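Local coordinates for conserved hypothetical protein NMB0706 (Neisseria meningitidis, PDB 1RV9) that is of unknown function but belongs to the DUF152 family of alpha-beta-beta-alpha proteins, a family also named for laccase-like polyphenol oxidoreductases, and may therefore be an enzyme, at residues Thr185-Ala190 / Arg211-Arg216; Val145-Ile150 / Lys215-Gly220; Asp117-Leu122 / Asp205-Ala210; Ala130-His135 / Ala151-Pro156; Ala172-Gln177 / Glu195-Gly200. All coordinates share one frame; numbering follows the deposited sequence.

Contact 1: residues Thr185-Ala190 / Arg211-Arg216; sequences TPMPEA and RLILKR
Leu212 lays its CD1 methyl on the 3-10 backbone of 188-190, 3.6 Å from Glu189 O and 3.7 Å from Ala190 CA. A branched aliphatic side chain suits this place, because one methyl can rest on the backbone at Glu189 and Ala190 while the other branch of Leu212, CD2, lies at the edge of the contact near Glu189 CG. Farther along the helix, at Ile213 and Arg216, Met187 reaches in from the loop, its CG anti to the backbone N (chi1 175°) and its chain straight as far as SD, which rests 4.1 Å from Ile213 CG1. The end of Met187 meets the Arg216 guanidinium too closely to be trusted in detail. Glu189 and Arg216 cross at about a right angle, with their flat groups 84° apart. Glu189 OE2 stays 4.6 Å from Arg216 NH1, so any attraction between these opposite charges is probably long-range. The turn is held by Ala190 N bonding to Met187 O at 2.9 Å, and Glu189 O is taken by Thr192 OG1. The loop between helix 177-184 and strand 194-198 thus packs on one flank of helix 206-217, while Leu214 of that helix turns to helix 145-153 and to strands 160-164 and 221-224.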
# COMPACT_ATOMS: atom_id res chain seq x y z
N THR A 185 -10.32 -17.64 11.15
CA THR A 185 -10.12 -18.62 12.22
C THR A 185 -9.57 -17.87 13.44
O THR A 185 -10.11 -17.98 14.54
CB THR A 185 -9.17 -19.75 11.78
OG1 THR A 185 -9.80 -20.54 10.76
CG2 THR A 185 -8.83 -20.66 12.95
N PRO A 186 -8.49 -17.09 13.25
CA PRO A 186 -7.93 -16.34 14.38
C PRO A 186 -8.71 -15.06 14.72
O PRO A 186 -8.60 -14.53 15.83
CB PRO A 186 -6.50 -16.06 13.93
CG PRO A 186 -6.65 -15.91 12.46
CD PRO A 186 -7.57 -17.06 12.10
N MET A 187 -9.49 -14.57 13.76
CA MET A 187 -10.28 -13.35 13.95
C MET A 187 -11.67 -13.54 13.35
O MET A 187 -11.94 -13.12 12.23
CB MET A 187 -9.57 -12.16 13.29
CG MET A 187 -10.35 -10.86 13.30
SD MET A 187 -9.44 -9.52 12.50
CE MET A 187 -9.34 -8.35 13.81
N PRO A 188 -12.58 -14.19 14.09
CA PRO A 188 -13.96 -14.48 13.68
C PRO A 188 -14.76 -13.32 13.09
O PRO A 188 -15.53 -13.51 12.16
CB PRO A 188 -14.59 -15.03 14.96
CG PRO A 188 -13.45 -15.74 15.60
CD PRO A 188 -12.33 -14.73 15.44
N GLU A 189 -14.57 -12.12 13.64
CA GLU A 189 -15.31 -10.96 13.15
C GLU A 189 -14.95 -10.63 11.71
O GLU A 189 -15.68 -9.90 11.03
CB GLU A 189 -15.02 -9.74 14.03
CG GLU A 189 -13.54 -9.38 14.13
CD GLU A 189 -12.89 -9.92 15.39
OE1 GLU A 189 -13.05 -11.12 15.69
OE2 GLU A 189 -12.20 -9.13 16.08
N ALA A 190 -13.82 -11.16 11.24
CA ALA A 190 -13.37 -10.91 9.88
C ALA A 190 -14.31 -11.52 8.84
O ALA A 190 -14.25 -11.18 7.66
CB ALA A 190 -11.96 -11.47 9.69
N ARG A 211 -9.86 -2.19 7.88
CA ARG A 211 -10.54 -1.35 8.86
C ARG A 211 -10.75 -2.10 10.17
O ARG A 211 -10.59 -1.53 11.25
CB ARG A 211 -11.90 -0.87 8.33
CG ARG A 211 -11.80 0.11 7.17
CD ARG A 211 -13.10 0.88 6.97
NE ARG A 211 -13.12 1.59 5.70
CZ ARG A 211 -13.34 1.00 4.52
NH1 ARG A 211 -13.56 -0.31 4.47
NH2 ARG A 211 -13.32 1.71 3.40
N LEU A 212 -11.12 -3.38 10.08
CA LEU A 212 -11.33 -4.20 11.27
C LEU A 212 -10.04 -4.33 12.06
O LEU A 212 -10.01 -4.12 13.28
CB LEU A 212 -11.81 -5.60 10.88
CG LEU A 212 -13.29 -5.83 10.56
CD1 LEU A 212 -13.49 -7.24 10.03
CD2 LEU A 212 -14.12 -5.61 11.82
N ILE A 213 -8.97 -4.68 11.37
CA ILE A 213 -7.67 -4.85 11.99
C ILE A 213 -7.15 -3.54 12.60
O ILE A 213 -6.69 -3.52 13.74
CB ILE A 213 -6.65 -5.41 10.96
CG1 ILE A 213 -7.05 -6.84 10.60
CG2 ILE A 213 -5.23 -5.36 11.52
CD1 ILE A 213 -6.31 -7.42 9.41
N LEU A 214 -7.25 -2.46 11.84
CA LEU A 214 -6.80 -1.16 12.33
C LEU A 214 -7.61 -0.71 13.55
O LEU A 214 -7.04 -0.21 14.53
CB LEU A 214 -6.89 -0.11 11.22
CG LEU A 214 -5.90 -0.29 10.07
CD1 LEU A 214 -6.34 0.54 8.88
CD2 LEU A 214 -4.50 0.11 10.54
N LYS A 215 -8.92 -0.87 13.47
CA LYS A 215 -9.79 -0.49 14.58
C LYS A 215 -9.49 -1.30 15.82
O LYS A 215 -9.43 -0.76 16.92
CB LYS A 215 -11.27 -0.66 14.19
CG LYS A 215 -11.89 0.55 13.50
CD LYS A 215 -10.93 1.74 13.48
CE LYS A 215 -11.66 3.06 13.55
NZ LYS A 215 -10.70 4.20 13.56
N ARG A 216 -9.31 -2.60 15.64
CA ARG A 216 -9.02 -3.47 16.77
C ARG A 216 -7.69 -3.10 17.43
O ARG A 216 -7.52 -3.29 18.63
CB ARG A 216 -8.97 -4.93 16.32
CG ARG A 216 -8.64 -5.89 17.46
CD ARG A 216 -8.53 -7.33 17.00
NE ARG A 216 -7.41 -7.54 16.10
CZ ARG A 216 -6.99 -8.74 15.71
NH1 ARG A 216 -7.61 -9.83 16.14
NH2 ARG A 216 -5.96 -8.86 14.88

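Contact 2: residues Val145-Ile150 / Lys215-Gly220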
# COMPACT_ATOMS: atom_id res chain seq x y z
N VAL A 145 1.14 -7.38 9.28
CA VAL A 145 2.03 -6.32 8.84
C VAL A 145 1.57 -4.95 9.36
O VAL A 145 2.40 -4.10 9.70
CB VAL A 145 2.16 -6.27 7.29
CG1 VAL A 145 0.85 -5.86 6.66
CG2 VAL A 145 3.29 -5.31 6.89
N LEU A 146 0.26 -4.75 9.45
CA LEU A 146 -0.25 -3.47 9.94
C LEU A 146 0.06 -3.29 11.43
O LEU A 146 0.50 -2.22 11.86
CB LEU A 146 -1.75 -3.34 9.69
CG LEU A 146 -2.18 -3.37 8.21
CD1 LEU A 146 -3.64 -3.00 8.08
CD2 LEU A 146 -1.33 -2.40 7.39
N GLN A 147 -0.17 -4.34 12.21
CA GLN A 147 0.11 -4.28 13.65
C GLN A 147 1.58 -4.00 13.90
O GLN A 147 1.93 -3.21 14.78
CB GLN A 147 -0.30 -5.58 14.35
CG GLN A 147 -1.80 -5.89 14.32
CD GLN A 147 -2.20 -6.75 13.14
OE1 GLN A 147 -1.86 -6.46 11.99
NE2 GLN A 147 -2.95 -7.81 13.41
N ASN A 148 2.46 -4.63 13.12
CA ASN A 148 3.90 -4.42 13.29
C ASN A 148 4.30 -3.00 12.89
O ASN A 148 5.20 -2.41 13.49
CB ASN A 148 4.70 -5.43 12.46
CG ASN A 148 4.54 -6.85 12.96
OD1 ASN A 148 4.10 -7.07 14.09
ND2 ASN A 148 4.90 -7.81 12.13
N THR A 149 3.64 -2.45 11.88
CA THR A 149 3.94 -1.10 11.43
C THR A 149 3.54 -0.10 12.52
O THR A 149 4.29 0.80 12.87
CB THR A 149 3.20 -0.77 10.13
OG1 THR A 149 3.64 -1.67 9.11
CG2 THR A 149 3.50 0.67 9.69
N ILE A 150 2.34 -0.29 13.05
CA ILE A 150 1.82 0.57 14.11
C ILE A 150 2.79 0.58 15.29
O ILE A 150 3.10 1.64 15.85
CB ILE A 150 0.43 0.08 14.56
CG1 ILE A 150 -0.60 0.38 13.47
CG2 ILE A 150 0.03 0.73 15.88
CD1 ILE A 150 -1.91 -0.35 13.63
N LYS A 215 -8.92 -0.87 13.47
CA LYS A 215 -9.79 -0.49 14.58
C LYS A 215 -9.49 -1.30 15.82
O LYS A 215 -9.43 -0.76 16.92
CB LYS A 215 -11.27 -0.66 14.19
CG LYS A 215 -11.89 0.55 13.50
CD LYS A 215 -10.93 1.74 13.48
CE LYS A 215 -11.66 3.06 13.55
NZ LYS A 215 -10.70 4.20 13.56
N ARG A 216 -9.31 -2.60 15.64
CA ARG A 216 -9.02 -3.47 16.77
C ARG A 216 -7.69 -3.10 17.43
O ARG A 216 -7.52 -3.29 18.63
CB ARG A 216 -8.97 -4.93 16.32
CG ARG A 216 -8.64 -5.89 17.46
CD ARG A 216 -8.53 -7.33 17.00
NE ARG A 216 -7.41 -7.54 16.10
CZ ARG A 216 -6.99 -8.74 15.71
NH1 ARG A 216 -7.61 -9.83 16.14
NH2 ARG A 216 -5.96 -8.86 14.88
N GLU A 217 -6.77 -2.56 16.64
CA GLU A 217 -5.46 -2.19 17.16
C GLU A 217 -5.51 -0.86 17.90
O GLU A 217 -4.62 -0.56 18.70
CB GLU A 217 -4.45 -2.14 16.01
CG GLU A 217 -3.04 -2.55 16.39
CD GLU A 217 -2.94 -3.98 16.94
OE1 GLU A 217 -3.93 -4.74 16.90
OE2 GLU A 217 -1.85 -4.34 17.41
N GLY A 218 -6.54 -0.06 17.64
CA GLY A 218 -6.68 1.22 18.32
C GLY A 218 -6.43 2.46 17.48
O GLY A 218 -6.43 3.57 18.00
N VAL A 219 -6.23 2.28 16.18
CA VAL A 219 -5.99 3.42 15.30
C VAL A 219 -7.18 4.38 15.35
O VAL A 219 -8.33 3.98 15.14
CB VAL A 219 -5.72 2.95 13.86
CG1 VAL A 219 -5.63 4.14 12.92
CG2 VAL A 219 -4.41 2.16 13.83
N GLY A 220 -6.89 5.65 15.62
CA GLY A 220 -7.92 6.67 15.73
C GLY A 220 -8.83 6.93 14.54
O GLY A 220 -10.02 7.21 14.72
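Two helices that pack on the same six-stranded sheet meet here: helix 145-153 lies against the C-terminal end of helix 206-217, which closes in a Schellman motif. Gly218 takes the positive-phi position (phi 109°), where a CB would jam against the preceding carbonyl oxygen, so glycine fits. Its N bonds back to Lys215 O at 3.1 Å, and Val219 N probably bonds to Leu214 O. The turn brings Val219 round to Ile150, whose CD1 touches Val219 CG2 at 3.5 Å and also lies beside Glu217 CG. This is the apolar half of the contact: isoleucine has an arm long enough for CD1 to cross to the loop, and Val219 meets it with CG2. The other half is mixed. Gln147 bends at chi2 (92°), and its aliphatic CG comes up to Glu217 CD at 3.4 Å, while CB approaches Glu217 OE2 at 3.6 Å. The carboxylate thus lies against CB and CG of Gln147, with the amide plane turned 72° from it. Inside the first helix, Val145 O accepts from both Thr149 N and Thr149 OG1, which reach it from opposite faces of the carbonyl plane. From the last helical turn Lys215 reaches forward past Gly218, its NZ bonding to Val219 O at 2.9 Å and weakly to Gly220 O at 3.3 Å.

Contact 3: residues Asp117-Leu122 / Asp205-Ala210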
# COMPACT_ATOMS: atom_id res chain seq x y z
N ASP A 117 -3.08 -4.20 -7.08
CA ASP A 117 -4.22 -4.94 -6.52
C ASP A 117 -4.09 -5.04 -5.00
O ASP A 117 -5.06 -4.83 -4.27
CB ASP A 117 -4.34 -6.37 -7.07
CG ASP A 117 -5.07 -6.44 -8.41
OD1 ASP A 117 -5.61 -5.41 -8.87
OD2 ASP A 117 -5.09 -7.54 -9.00
N CYS A 118 -2.90 -5.37 -4.52
CA CYS A 118 -2.70 -5.49 -3.08
C CYS A 118 -2.96 -4.15 -2.40
O CYS A 118 -2.82 -3.09 -3.01
CB CYS A 118 -1.30 -6.00 -2.76
SG CYS A 118 -1.06 -7.74 -3.20
N LEU A 119 -3.32 -4.20 -1.12
CA LEU A 119 -3.64 -2.99 -0.39
C LEU A 119 -2.48 -2.17 0.17
O LEU A 119 -1.68 -2.68 0.95
CB LEU A 119 -4.58 -3.34 0.77
CG LEU A 119 -4.99 -2.18 1.67
CD1 LEU A 119 -5.92 -1.23 0.92
CD2 LEU A 119 -5.67 -2.72 2.92
N PRO A 120 -2.38 -0.90 -0.23
CA PRO A 120 -1.31 -0.04 0.28
C PRO A 120 -1.92 0.71 1.47
O PRO A 120 -3.05 1.19 1.37
CB PRO A 120 -1.02 0.93 -0.88
CG PRO A 120 -2.01 0.57 -1.98
CD PRO A 120 -3.10 -0.24 -1.33
N VAL A 121 -1.21 0.78 2.58
CA VAL A 121 -1.73 1.51 3.74
C VAL A 121 -0.70 2.53 4.20
O VAL A 121 0.46 2.18 4.46
CB VAL A 121 -2.07 0.57 4.91
CG1 VAL A 121 -2.69 1.38 6.06
CG2 VAL A 121 -3.03 -0.51 4.45
N LEU A 122 -1.11 3.79 4.29
CA LEU A 122 -0.21 4.85 4.75
C LEU A 122 -0.63 5.24 6.16
O LEU A 122 -1.81 5.18 6.49
CB LEU A 122 -0.31 6.07 3.84
CG LEU A 122 -0.04 5.83 2.35
CD1 LEU A 122 -0.14 7.16 1.62
CD2 LEU A 122 1.35 5.22 2.16
N ASP A 205 -13.13 -8.46 0.96
CA ASP A 205 -13.07 -7.00 1.02
C ASP A 205 -11.83 -6.58 1.80
O ASP A 205 -11.86 -6.51 3.03
CB ASP A 205 -14.33 -6.47 1.71
CG ASP A 205 -14.45 -4.96 1.63
OD1 ASP A 205 -13.42 -4.29 1.39
OD2 ASP A 205 -15.57 -4.45 1.83
N LEU A 206 -10.74 -6.29 1.09
CA LEU A 206 -9.50 -5.88 1.74
C LEU A 206 -9.65 -4.61 2.57
O LEU A 206 -9.01 -4.46 3.61
CB LEU A 206 -8.39 -5.69 0.71
CG LEU A 206 -7.80 -6.95 0.08
CD1 LEU A 206 -6.94 -6.55 -1.12
CD2 LEU A 206 -6.98 -7.71 1.11
N TYR A 207 -10.48 -3.69 2.10
CA TYR A 207 -10.68 -2.44 2.83
C TYR A 207 -11.34 -2.73 4.17
O TYR A 207 -10.91 -2.23 5.21
CB TYR A 207 -11.55 -1.47 2.03
CG TYR A 207 -10.95 -1.03 0.72
CD1 TYR A 207 -9.63 -0.57 0.65
CD2 TYR A 207 -11.71 -1.04 -0.45
CE1 TYR A 207 -9.09 -0.13 -0.56
CE2 TYR A 207 -11.17 -0.61 -1.66
CZ TYR A 207 -9.87 -0.16 -1.71
OH TYR A 207 -9.35 0.27 -2.91
N ALA A 208 -12.39 -3.55 4.14
CA ALA A 208 -13.11 -3.90 5.36
C ALA A 208 -12.21 -4.68 6.32
O ALA A 208 -12.26 -4.48 7.53
CB ALA A 208 -14.35 -4.71 5.02
N LEU A 209 -11.40 -5.58 5.77
CA LEU A 209 -10.49 -6.37 6.60
C LEU A 209 -9.49 -5.43 7.27
O LEU A 209 -9.20 -5.56 8.45
CB LEU A 209 -9.75 -7.41 5.76
CG LEU A 209 -10.56 -8.64 5.32
CD1 LEU A 209 -9.77 -9.45 4.30
CD2 LEU A 209 -10.90 -9.50 6.53
N ALA A 210 -8.97 -4.48 6.50
CA ALA A 210 -8.00 -3.53 7.05
C ALA A 210 -8.64 -2.66 8.12
O ALA A 210 -8.03 -2.40 9.15
CB ALA A 210 -7.42 -2.66 5.93
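Leu119 of strand 119-125 packs against the first turns of helix 206-217, and each part of its side chain has its own neighbour. CB is 4.4 Å from Leu206 CD1. With chi1 at 178°, CG stands away from the backbone N and sends its two methyls forward to different residues of the helix. CD1 goes to the Tyr207 ring, 3.7 Å from CE1, approaching it obliquely. CD2 fits against Ala210 CB at 3.5 Å, a tight pair, with Leu206 O nearby at 3.8 Å. The forked leucine tip can serve both neighbours at once, and the short side chain of Ala210 allows this close approach. The start of the helix is fixed by Asp205 at the N-cap, whose OD1 accepts from Ala208 N at 3.0 Å in a nearly straight bond (167°), the donor lying above the carboxylate plane. Tyr207 holds its ring in place through OH, bonded to His227 O and Ala167 N. Asp117 is tied down by Thr229, Ser238 and the backbone N of Arg240, while Cys118 points away from the helix and touches His135, its partner in a possible, unconfirmed Cys-His-Asp triad. The axes of strand 119-122 and helix segment 206-210 come within 10.0 Å and cross at -38°: a helix packed on a face of the mixed sheet, as in alpha/beta folds, beside strand 160-164, whose Leu164 touches Tyr207 and Ala210.

Contact 4: residues Ala130-His135 / Ala151-Pro156; sequences AVAAAH and AAMKVP
Two torsions bring Met153 onto strand 131-136: chi1 of -68° sets CG opposite the carbonyl carbon, and chi3 of 76° bends the chain at its end, so that sulfur and methyl meet different residues. SD lies 3.8 Å from Ala132 CB, and CG is only slightly farther from the same methyl at 4.0 Å. CE passes on to the backbone, 3.7 Å from Ala130 O and 3.9 Å from Val131 C. It also stands 4.1 Å from Ala130 CB, which Val155 CG1 approaches from the segment that follows the helix. Ala132 of the strand and Ala130 just before it both direct CB toward the helix end. Their small side chains let the long, flexible methionine lie close to the strand backbone, and Val131 between them faces the other way, toward Cys124. Phe123 and Val103, from the two strands flanking 131-136, also touch Met153 from the sheet side. Lys154 then turns the chain out of the helix with positive phi (57°), which brings Val155 back toward Ala130. At the far end of the strand His135 ND1 bonds to Asp100 OD1, and His135 lies beside Cys118; these three residues have a geometry consistent with a Cys-His-Asp triad, although such a role is unproven here. Helix 145-153 forms part of the connection between strands 131-136 and 160-164, which run parallel in the same sheet with strand 119-125 between them: a beta-alpha-beta crossover, with Met153 packing the helix end onto its first strand.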
# COMPACT_ATOMS: atom_id res chain seq x y z
N ALA A 130 5.55 11.38 12.67
CA ALA A 130 5.93 10.07 12.15
C ALA A 130 5.00 9.62 11.04
O ALA A 130 3.81 9.92 11.05
CB ALA A 130 5.91 9.04 13.29
N VAL A 131 5.56 8.91 10.06
CA VAL A 131 4.79 8.39 8.94
C VAL A 131 5.24 6.96 8.65
O VAL A 131 6.26 6.49 9.17
CB VAL A 131 5.00 9.23 7.65
CG1 VAL A 131 4.50 10.64 7.87
CG2 VAL A 131 6.46 9.22 7.25
N ALA A 132 4.46 6.25 7.84
CA ALA A 132 4.78 4.88 7.47
C ALA A 132 3.94 4.43 6.29
O ALA A 132 2.88 4.97 6.02
CB ALA A 132 4.54 3.94 8.66
N ALA A 133 4.45 3.42 5.58
CA ALA A 133 3.76 2.84 4.44
C ALA A 133 3.87 1.33 4.59
O ALA A 133 4.95 0.82 4.87
CB ALA A 133 4.41 3.29 3.14
N ALA A 134 2.76 0.63 4.42
CA ALA A 134 2.75 -0.82 4.54
C ALA A 134 2.11 -1.49 3.33
O ALA A 134 1.10 -1.02 2.79
CB ALA A 134 2.01 -1.24 5.81
N HIS A 135 2.72 -2.59 2.90
CA HIS A 135 2.24 -3.39 1.77
C HIS A 135 1.38 -4.49 2.36
O HIS A 135 1.89 -5.42 3.00
CB HIS A 135 3.44 -3.99 1.03
CG HIS A 135 3.07 -4.99 -0.02
ND1 HIS A 135 3.70 -6.21 -0.14
CD2 HIS A 135 2.16 -4.94 -1.02
CE1 HIS A 135 3.20 -6.87 -1.17
NE2 HIS A 135 2.26 -6.12 -1.72
N ALA A 151 3.27 -0.60 15.67
CA ALA A 151 4.20 -0.71 16.79
C ALA A 151 5.51 0.01 16.52
O ALA A 151 6.05 0.69 17.40
CB ALA A 151 4.48 -2.18 17.09
N ALA A 152 6.02 -0.12 15.30
CA ALA A 152 7.28 0.50 14.93
C ALA A 152 7.24 2.03 14.92
O ALA A 152 8.28 2.68 15.06
CB ALA A 152 7.73 -0.02 13.57
N MET A 153 6.06 2.60 14.75
CA MET A 153 5.92 4.05 14.71
C MET A 153 6.10 4.71 16.08
O MET A 153 6.47 5.88 16.17
CB MET A 153 4.55 4.43 14.14
CG MET A 153 4.41 4.10 12.67
SD MET A 153 2.83 4.62 12.01
CE MET A 153 3.10 6.39 11.87
N LYS A 154 5.83 3.95 17.13
CA LYS A 154 5.98 4.43 18.50
C LYS A 154 5.19 5.69 18.84
O LYS A 154 5.67 6.55 19.57
CB LYS A 154 7.45 4.67 18.81
CG LYS A 154 8.30 3.42 18.75
CD LYS A 154 9.69 3.71 19.30
CE LYS A 154 10.59 2.49 19.19
NZ LYS A 154 10.93 2.18 17.78
N VAL A 155 3.98 5.79 18.30
CA VAL A 155 3.11 6.92 18.61
C VAL A 155 1.79 6.31 19.05
O VAL A 155 1.45 5.19 18.65
CB VAL A 155 2.90 7.84 17.38
CG1 VAL A 155 4.13 8.71 17.17
CG2 VAL A 155 2.63 7.01 16.14
N PRO A 156 1.04 7.01 19.90
CA PRO A 156 -0.25 6.50 20.39
C PRO A 156 -1.20 6.15 19.25
O PRO A 156 -1.47 6.98 18.39
CB PRO A 156 -0.78 7.66 21.23
CG PRO A 156 0.47 8.31 21.74
CD PRO A 156 1.34 8.33 20.50

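Contact 5: residues Ala172-Gln177 / Glu195-Gly200; sequences AFEVGQ and EGIGSG
Glu174 and Ile197 make the side-chain part of this surface contact, Ile197 CD1 lying 3.6 Å from Glu174 OE1 and 3.9 Å from Glu174 CG. Glu174 gets there with an extended chain, CG anti to the backbone N (chi1 -176°), while Ile197 holds CG1 between its backbone N and carbonyl carbon (chi1 59°), and the two cross at a slant. A glutamate suits this exposed place because its CG and carboxylate can rest on the CD1 methyl of Ile197 while OE2 forms a salt bridge with Lys201. The second point of contact is through water: Gln177 N donates to a water at 3.0 Å, and that water donates to Gly200 O at 2.8 Å. Gln177 N and Gly200 O are 3.9 Å apart, and the water bridges them from one side, giving the amide just after the N-cap Gly176 a partner. Farther out, Gln177 NE2 is taken by Asp181 OD1, one turn along the helix. Val175 points away and lays CG1 over one face of Phe173, 3.5 Å above the ring plane, offset toward the rim. Gly198, Ser199 and Gly200 all have positive phi, as fits a tight reversal rich in glycine. That reversal joins strands 194-198 and 201-204 in a beta hairpin, and strand 174-175 pairs with the other side of 201-204, giving a small three-stranded antiparallel sheet.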
# COMPACT_ATOMS: atom_id res chain seq x y z
N ALA A 172 -14.24 -7.66 -7.18
CA ALA A 172 -13.30 -8.32 -8.08
C ALA A 172 -12.31 -9.27 -7.42
O ALA A 172 -11.61 -10.02 -8.12
CB ALA A 172 -12.53 -7.26 -8.88
N PHE A 173 -12.23 -9.27 -6.09
CA PHE A 173 -11.28 -10.12 -5.39
C PHE A 173 -11.90 -11.43 -4.90
O PHE A 173 -12.43 -11.51 -3.80
CB PHE A 173 -10.67 -9.34 -4.22
CG PHE A 173 -9.49 -10.01 -3.57
CD1 PHE A 173 -8.63 -10.81 -4.32
CD2 PHE A 173 -9.21 -9.81 -2.23
CE1 PHE A 173 -7.51 -11.41 -3.73
CE2 PHE A 173 -8.09 -10.39 -1.62
CZ PHE A 173 -7.24 -11.19 -2.38
N GLU A 174 -11.83 -12.45 -5.75
CA GLU A 174 -12.38 -13.76 -5.43
C GLU A 174 -11.30 -14.66 -4.84
O GLU A 174 -10.24 -14.84 -5.43
CB GLU A 174 -12.96 -14.38 -6.70
CG GLU A 174 -13.65 -15.71 -6.49
CD GLU A 174 -14.19 -16.26 -7.79
OE1 GLU A 174 -15.07 -15.61 -8.40
OE2 GLU A 174 -13.73 -17.35 -8.21
N VAL A 175 -11.58 -15.23 -3.67
CA VAL A 175 -10.62 -16.10 -2.99
C VAL A 175 -11.23 -17.41 -2.51
O VAL A 175 -12.45 -17.61 -2.58
CB VAL A 175 -9.99 -15.40 -1.78
CG1 VAL A 175 -9.29 -14.12 -2.22
CG2 VAL A 175 -11.05 -15.10 -0.74
N GLY A 176 -10.37 -18.29 -2.00
CA GLY A 176 -10.81 -19.58 -1.50
C GLY A 176 -10.86 -19.68 0.01
O GLY A 176 -10.68 -18.70 0.73
N GLN A 177 -11.10 -20.90 0.50
CA GLN A 177 -11.21 -21.18 1.93
C GLN A 177 -9.91 -20.92 2.70
O GLN A 177 -9.94 -20.61 3.89
CB GLN A 177 -11.64 -22.63 2.13
CG GLN A 177 -12.13 -22.96 3.53
CD GLN A 177 -13.41 -22.23 3.88
OE1 GLN A 177 -14.40 -22.31 3.15
NE2 GLN A 177 -13.40 -21.51 5.00
N GLU A 195 -17.82 -12.51 1.52
CA GLU A 195 -19.17 -12.85 1.09
C GLU A 195 -19.11 -14.14 0.28
O GLU A 195 -18.43 -14.20 -0.75
CB GLU A 195 -19.78 -11.74 0.24
CG GLU A 195 -21.12 -12.16 -0.38
CD GLU A 195 -21.68 -11.13 -1.33
OE1 GLU A 195 -20.93 -10.23 -1.75
OE2 GLU A 195 -22.88 -11.22 -1.67
N GLY A 196 -19.79 -15.17 0.76
CA GLY A 196 -19.79 -16.43 0.04
C GLY A 196 -20.54 -16.28 -1.27
O GLY A 196 -21.61 -15.68 -1.31
N ILE A 197 -19.96 -16.80 -2.34
CA ILE A 197 -20.59 -16.72 -3.65
C ILE A 197 -20.75 -18.12 -4.24
O ILE A 197 -20.94 -18.29 -5.44
CB ILE A 197 -19.76 -15.84 -4.63
CG1 ILE A 197 -18.35 -16.41 -4.80
CG2 ILE A 197 -19.70 -14.41 -4.09
CD1 ILE A 197 -17.50 -15.63 -5.78
N GLY A 198 -20.67 -19.11 -3.36
CA GLY A 198 -20.83 -20.49 -3.77
C GLY A 198 -19.57 -21.24 -4.17
O GLY A 198 -18.54 -20.64 -4.49
N SER A 199 -19.66 -22.56 -4.15
CA SER A 199 -18.56 -23.44 -4.53
C SER A 199 -17.29 -23.24 -3.71
O SER A 199 -16.19 -23.51 -4.20
CB SER A 199 -18.25 -23.25 -6.02
OG SER A 199 -17.50 -24.33 -6.53
N GLY A 200 -17.44 -22.77 -2.48
CA GLY A 200 -16.28 -22.56 -1.62
C GLY A 200 -15.49 -21.31 -1.98
O GLY A 200 -14.34 -21.17 -1.57
O HOH W 1 -12.29 -22.99 -1.32

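Helix 206-217 ties the set together: contact 3 uses its start, contact 1 its second half and contact 2 its C-terminal end with the turn after it. Contacts 1 and 2 share Lys215 and Arg216, and their centres are about 11 Å apart. Helix 145-153 links contact 2 to contact 4, where Thr149 CG2 packs on Ala132 CB at 3.6 Å. Contacts 3 and 4 meet in the sheet through a probable hydrogen bond from Ala134 N to Val121 O, and there Cys118 CB lies 3.7 Å from His135 NE2, at the possible triad. Contact 5 is peripheral, its centre about 32 Å from that of contact 4, but Phe173 CE2 touches Leu206 CG of contact 3 at 3.9 Å.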